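Local coordinates for intracellular exo-alpha-(1->5)-L-arabinofuranosidase (Bifidobacterium longum, PDB 2Y2W), which hydrolyses terminal alpha-L-arabinofuranosyl residues from branched and debranched arabinans and from arabinoxylan, as an intracellular exo-acting glycosidase of family 51, at residues 434-439 and 557-562; 336-341 and 393-398. All blocks are in the same frame, centred on the assembly; numbering follows the deposited sequence.

Contact 1: residues 434-439 and 557-562; sequences FAEAAL and ISWISV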
loop_
_atom_site.group_PDB
_atom_site.type_symbol
_atom_site.label_atom_id
_atom_site.label_comp_id
_atom_site.label_asym_id
_atom_site.label_seq_id
_atom_site.Cartn_x
_atom_site.Cartn_y
_atom_site.Cartn_z
ATOM N N PHE D 434 6.077 0.850 -42.091
ATOM C CA PHE D 434 4.934 1.137 -41.225
ATOM C C PHE D 434 3.852 1.909 -41.978
ATOM O O PHE D 434 2.681 1.522 -41.952
ATOM C CB PHE D 434 5.373 1.905 -39.972
ATOM C CG PHE D 434 4.318 1.966 -38.901
ATOM C CD1 PHE D 434 3.372 2.987 -38.888
ATOM C CD2 PHE D 434 4.267 0.996 -37.903
ATOM C CE1 PHE D 434 2.394 3.046 -37.900
ATOM C CE2 PHE D 434 3.291 1.044 -36.909
ATOM C CZ PHE D 434 2.353 2.072 -36.907
ATOM N N ALA D 435 4.253 2.990 -42.647
ATOM C CA ALA D 435 3.336 3.823 -43.429
ATOM C C ALA D 435 2.508 3.010 -44.430
ATOM O O ALA D 435 1.282 3.126 -44.464
ATOM C CB ALA D 435 4.102 4.929 -44.139
ATOM N N GLU D 436 3.181 2.179 -45.225
ATOM C CA GLU D 436 2.513 1.331 -46.212
ATOM C C GLU D 436 1.475 0.398 -45.599
ATOM O O GLU D 436 0.367 0.268 -46.126
ATOM C CB GLU D 436 3.534 0.526 -47.021
ATOM C CG GLU D 436 3.866 1.141 -48.374
ATOM C CD GLU D 436 2.710 1.066 -49.361
ATOM O OE1 GLU D 436 1.959 0.065 -49.342
ATOM O OE2 GLU D 436 2.557 2.012 -50.164
ATOM N N ALA D 437 1.837 -0.246 -44.492
ATOM C CA ALA D 437 0.924 -1.139 -43.791
ATOM C C ALA D 437 -0.232 -0.356 -43.170
ATOM O O ALA D 437 -1.379 -0.791 -43.227
ATOM C CB ALA D 437 1.664 -1.936 -42.733
ATOM N N ALA D 438 0.077 0.808 -42.604
ATOM C CA ALA D 438 -0.919 1.633 -41.926
ATOM C C ALA D 438 -1.955 2.229 -42.872
ATOM O O ALA D 438 -3.119 2.379 -42.502
ATOM C CB ALA D 438 -0.240 2.735 -41.121
ATOM N N LEU D 439 -1.535 2.556 -44.092
ATOM C CA LEU D 439 -2.406 3.239 -45.051
ATOM C C LEU D 439 -3.148 2.328 -46.038
ATOM O O LEU D 439 -4.076 2.781 -46.711
ATOM C CB LEU D 439 -1.635 4.330 -45.811
ATOM C CG LEU D 439 -1.322 5.641 -45.075
ATOM C CD1 LEU D 439 -0.327 6.477 -45.868
ATOM C CD2 LEU D 439 -2.584 6.449 -44.783
ATOM N N ILE D 557 17.966 -9.656 -47.679
ATOM C CA ILE D 557 17.516 -8.603 -46.752
ATOM C C ILE D 557 16.708 -7.528 -47.489
ATOM O O ILE D 557 17.246 -6.494 -47.898
ATOM C CB ILE D 557 18.688 -7.961 -45.937
ATOM C CG1 ILE D 557 19.597 -9.040 -45.341
ATOM C CG2 ILE D 557 18.143 -7.045 -44.838
ATOM C CD1 ILE D 557 20.972 -8.544 -44.914
ATOM N N SER D 558 15.414 -7.793 -47.661
ATOM C CA SER D 558 14.517 -6.877 -48.367
ATOM C C SER D 558 13.058 -7.027 -47.942
ATOM O O SER D 558 12.585 -8.132 -47.670
ATOM C CB SER D 558 14.643 -7.051 -49.886
ATOM O OG SER D 558 14.316 -8.371 -50.284
ATOM N N TRP D 559 12.361 -5.893 -47.887
ATOM C CA TRP D 559 10.929 -5.844 -47.610
ATOM C C TRP D 559 10.199 -5.375 -48.862
ATOM O O TRP D 559 10.639 -4.438 -49.535
ATOM C CB TRP D 559 10.646 -4.907 -46.431
ATOM C CG TRP D 559 9.202 -4.508 -46.273
ATOM C CD1 TRP D 559 8.220 -5.215 -45.644
ATOM C CD2 TRP D 559 8.589 -3.300 -46.741
ATOM N NE1 TRP D 559 7.032 -4.527 -45.696
ATOM C CE2 TRP D 559 7.229 -3.348 -46.364
ATOM C CE3 TRP D 559 9.056 -2.183 -47.446
ATOM C CZ2 TRP D 559 6.330 -2.323 -46.669
ATOM C CZ3 TRP D 559 8.159 -1.161 -47.747
ATOM C CH2 TRP D 559 6.811 -1.241 -47.359
ATOM N N ILE D 560 9.085 -6.031 -49.171
ATOM C CA ILE D 560 8.321 -5.712 -50.372
ATOM C C ILE D 560 6.880 -5.321 -50.039
ATOM O O ILE D 560 6.271 -5.872 -49.117
ATOM C CB ILE D 560 8.375 -6.881 -51.411
ATOM C CG1 ILE D 560 8.760 -6.363 -52.795
ATOM C CG2 ILE D 560 7.073 -7.677 -51.467
ATOM C CD1 ILE D 560 10.232 -6.056 -52.943
ATOM N N SER D 561 6.360 -4.349 -50.785
ATOM C CA SER D 561 4.950 -3.979 -50.708
ATOM C C SER D 561 4.372 -3.848 -52.109
ATOM O O SER D 561 4.913 -3.123 -52.948
ATOM C CB SER D 561 4.754 -2.679 -49.925
ATOM O OG SER D 561 5.287 -1.565 -50.619
ATOM N N VAL D 562 3.275 -4.561 -52.352
ATOM C CA VAL D 562 2.597 -4.531 -53.645
ATOM C C VAL D 562 1.081 -4.422 -53.475
ATOM O O VAL D 562 0.440 -5.296 -52.886
ATOM C CB VAL D 562 3.016 -5.734 -54.559
ATOM C CG1 VAL D 562 3.215 -7.008 -53.750
ATOM C CG2 VAL D 562 2.023 -5.950 -55.703
#

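Contact 2: residues 336-341 and 393-398; sequences LSFDEW and ITLLKH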
loop_
_atom_site.group_PDB
_atom_site.type_symbol
_atom_site.label_atom_id
_atom_site.label_comp_id
_atom_site.label_asym_id
_atom_site.label_seq_id
_atom_site.Cartn_x
_atom_site.Cartn_y
_atom_site.Cartn_z
ATOM N N LEU D 336 -4.866 -9.414 -27.111
ATOM C CA LEU D 336 -3.472 -9.072 -26.872
ATOM C C LEU D 336 -3.179 -7.650 -27.321
ATOM O O LEU D 336 -3.692 -7.193 -28.350
ATOM C CB LEU D 336 -2.545 -10.052 -27.596
ATOM C CG LEU D 336 -2.033 -11.293 -26.855
ATOM C CD1 LEU D 336 -3.159 -12.149 -26.272
ATOM C CD2 LEU D 336 -1.160 -12.121 -27.785
ATOM N N SER D 337 -2.354 -6.957 -26.540
ATOM C CA SER D 337 -1.949 -5.591 -26.845
ATOM C C SER D 337 -0.428 -5.470 -26.869
ATOM O O SER D 337 0.210 -5.324 -25.822
ATOM C CB SER D 337 -2.550 -4.613 -25.830
ATOM O OG SER D 337 -2.226 -3.270 -26.151
ATOM N N PHE D 338 0.149 -5.537 -28.067
ATOM C CA PHE D 338 1.588 -5.356 -28.251
ATOM C C PHE D 338 1.977 -3.881 -28.139
ATOM O O PHE D 338 2.464 -3.277 -29.096
ATOM C CB PHE D 338 2.031 -5.936 -29.598
ATOM C CG PHE D 338 2.741 -7.252 -29.485
ATOM C CD1 PHE D 338 2.026 -8.442 -29.424
ATOM C CD2 PHE D 338 4.132 -7.301 -29.438
ATOM C CE1 PHE D 338 2.687 -9.661 -29.318
ATOM C CE2 PHE D 338 4.801 -8.513 -29.332
ATOM C CZ PHE D 338 4.079 -9.696 -29.273
ATOM N N ASP D 339 1.778 -3.318 -26.948
ATOM C CA ASP D 339 1.888 -1.875 -26.744
ATOM C C ASP D 339 3.317 -1.333 -26.651
ATOM O O ASP D 339 3.519 -0.121 -26.557
ATOM C CB ASP D 339 1.019 -1.406 -25.563
ATOM C CG ASP D 339 1.285 -2.175 -24.277
ATOM O OD1 ASP D 339 2.232 -2.988 -24.226
ATOM O OD2 ASP D 339 0.528 -1.956 -23.305
ATOM N N GLU D 340 4.300 -2.227 -26.679
ATOM C CA GLU D 340 5.697 -1.835 -26.850
ATOM C C GLU D 340 6.430 -2.849 -27.725
ATOM O O GLU D 340 6.782 -3.937 -27.271
ATOM C CB GLU D 340 6.401 -1.659 -25.498
ATOM C CG GLU D 340 6.158 -0.303 -24.843
ATOM C CD GLU D 340 7.031 -0.050 -23.625
ATOM O OE1 GLU D 340 8.219 -0.444 -23.635
ATOM O OE2 GLU D 340 6.528 0.558 -22.656
ATOM N N TRP D 341 6.632 -2.492 -28.990
ATOM C CA TRP D 341 7.375 -3.336 -29.922
ATOM C C TRP D 341 8.293 -2.506 -30.814
ATOM O O TRP D 341 8.121 -1.294 -30.931
ATOM C CB TRP D 341 6.427 -4.208 -30.763
ATOM C CG TRP D 341 5.640 -3.459 -31.806
ATOM C CD1 TRP D 341 4.421 -2.864 -31.644
ATOM C CD2 TRP D 341 6.014 -3.237 -33.174
ATOM N NE1 TRP D 341 4.016 -2.282 -32.820
ATOM C CE2 TRP D 341 4.975 -2.495 -33.776
ATOM C CE3 TRP D 341 7.129 -3.592 -33.948
ATOM C CZ2 TRP D 341 5.013 -2.100 -35.117
ATOM C CZ3 TRP D 341 7.169 -3.197 -35.281
ATOM C CH2 TRP D 341 6.114 -2.459 -35.852
ATOM N N ILE D 393 4.118 -7.947 -40.340
ATOM C CA ILE D 393 3.532 -9.102 -41.034
ATOM C C ILE D 393 3.028 -10.155 -40.039
ATOM O O ILE D 393 1.909 -10.657 -40.178
ATOM C CB ILE D 393 4.535 -9.726 -42.051
ATOM C CG1 ILE D 393 4.679 -8.817 -43.280
ATOM C CG2 ILE D 393 4.113 -11.145 -42.460
ATOM C CD1 ILE D 393 5.861 -9.144 -44.180
ATOM N N THR D 394 3.847 -10.468 -39.032
ATOM C CA THR D 394 3.461 -11.419 -37.983
ATOM C C THR D 394 2.269 -10.894 -37.181
ATOM O O THR D 394 1.375 -11.661 -36.807
ATOM C CB THR D 394 4.642 -11.749 -37.036
ATOM O OG1 THR D 394 5.734 -12.272 -37.801
ATOM C CG2 THR D 394 4.243 -12.785 -35.986
ATOM N N LEU D 395 2.263 -9.585 -36.933
ATOM C CA LEU D 395 1.159 -8.934 -36.233
ATOM C C LEU D 395 -0.134 -9.041 -37.036
ATOM O O LEU D 395 -1.189 -9.351 -36.482
ATOM C CB LEU D 395 1.488 -7.466 -35.930
ATOM C CG LEU D 395 2.476 -7.151 -34.800
ATOM C CD1 LEU D 395 2.933 -5.704 -34.889
ATOM C CD2 LEU D 395 1.883 -7.443 -33.424
ATOM N N LEU D 396 -0.036 -8.796 -38.342
ATOM C CA LEU D 396 -1.176 -8.919 -39.250
ATOM C C LEU D 396 -1.626 -10.374 -39.411
ATOM O O LEU D 396 -2.822 -10.647 -39.511
ATOM C CB LEU D 396 -0.859 -8.293 -40.613
ATOM C CG LEU D 396 -0.867 -6.762 -40.701
ATOM C CD1 LEU D 396 -0.140 -6.281 -41.946
ATOM C CD2 LEU D 396 -2.286 -6.216 -40.676
ATOM N N LYS D 397 -0.667 -11.300 -39.413
ATOM C CA LYS D 397 -0.971 -12.733 -39.489
ATOM C C LYS D 397 -1.642 -13.263 -38.224
ATOM O O LYS D 397 -2.248 -14.336 -38.241
ATOM C CB LYS D 397 0.289 -13.544 -39.807
ATOM C CG LYS D 397 0.483 -13.829 -41.294
ATOM C CD LYS D 397 1.940 -14.135 -41.653
ATOM C CE LYS D 397 2.262 -15.623 -41.586
ATOM N NZ LYS D 397 2.360 -16.131 -40.188
ATOM N N HIS D 398 -1.536 -12.505 -37.136
ATOM C CA HIS D 398 -2.154 -12.884 -35.865
ATOM C C HIS D 398 -3.028 -11.770 -35.280
ATOM O O HIS D 398 -3.201 -11.682 -34.063
ATOM C CB HIS D 398 -1.085 -13.324 -34.857
ATOM C CG HIS D 398 -0.340 -14.557 -35.266
ATOM N ND1 HIS D 398 -0.848 -15.826 -35.091
ATOM C CD2 HIS D 398 0.874 -14.715 -35.846
ATOM C CE1 HIS D 398 0.020 -16.713 -35.546
ATOM N NE2 HIS D 398 1.074 -16.064 -36.008
#

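Contact 1: residues 434-439 and 557-562
Glu436 lays its aliphatic stem against the benzo end of Trp559. Its CB sits at the ring edge, in the indole plane, 3.7 Å from Trp559 CH2 and 4.0 Å from CZ2, which makes this edge packing and not a stack. One carbon further out, Glu436 CG is 3.9 Å from Trp559 CH2, and there the chain bends (chi2 -69°), which turns the carboxylate toward the next inward-facing residue of the strand. That residue is Ser561, whose OG lies 3.8 Å from Glu436 CG. The carboxylate does not hydrogen-bond to it: Glu436 OE1 stops 3.9 Å from Ser561 OG. Stem and indole cross at about a right angle, and the carboxylate plane is tilted 50° from the ring.

Trp559 and Ser561 are two apart on a beta strand and so face the helix together, while Ile560 between them turns to the other side of the sheet, onto Leu540. The strand belongs to the C-terminal beta-sandwich domain of a family 51 enzyme; the helix, 431-440, follows the last strand of the catalytic (beta/alpha)8 barrel and leads on to strand 444-456, in the sandwich. Their contact is therefore a piece of the interface between the two domains, away from the annotated substrate residues.

What positions the strand residues is mostly sheet. Strand 558-564 pairs antiparallel with 478-485 and with 512-518, and the indole of Trp559 also packs on Leu482, Val484 and Leu518. Glu436 leans on Gln516 as well. Its OE2 comes close to OE2 of Glu563, a like-charged pair that could raise the proton affinity of one of the two carboxylates.

Contact 2: residues 336-341 and 393-398
Trp341 takes a methyl of Leu395 on one face of its indole: Leu395 CD1 stands over the five-membered ring, 4.2 Å from its centroid and 19° off the normal, displaced toward the rim so that Trp341 CE2 is its nearest atom at 4.0 Å. This is a CH-pi contact. At the edge of the same indole, in its plane, lies the backbone O of Phe338. Leu395 CD2, the other methyl, meets Phe338 obliquely, 4.0 Å from Phe338 CG, while Phe313 makes an edge-to-face pair with that phenyl ring.

Leu395 thus straddles the two aromatics, one methyl to each. With its CG anti to the carbonyl carbon (chi1 -75°), the branch reaches off helix 382-397 toward strand 335-341. The two elements are the seventh strand of the (beta/alpha)8 barrel and the helix packed outside it, ahead of the eighth strand. Phe338 is the centre of an inverse gamma turn. Two residues on, Glu340, by similarity the catalytic nucleophile, points elsewhere, with OE1 hydrogen-bonded to Tyr286 OH and OE2 in a salt bridge to Arg109.

Cutting Leu395 back to an alanine is likely to open a gap between helix and strand, leaving the Trp341 face without its methyl and Phe338 without its methyl neighbour on the helix side. No hydrogen bond or ion pair spans the two segments; helix and strand meet here through buried apolar and CH-pi contacts, so that close fit and dispersion hold them together.

From the N terminus, the chain has already laid down six barrel strands when it reaches 336-341, on the seventh. It leaves the barrel through helix 347-357 and returns along helix 382-397, where contact 2 closes a loop of 51 residues. The eighth strand, 402-408, follows, and then helix 431-440, on which contact 1 opens. Its 117-residue loop contains much of the beta sandwich and closes at 557-562. The two loops run in series, neither nested nor crossing. They still touch: Phe434 CE2 is 4.0 Å from Trp341 CZ2. Phe434 and Ala437 also pack on Met392, so helix 431-440 sits between the barrel side and the sandwich, which it meets at contact 1.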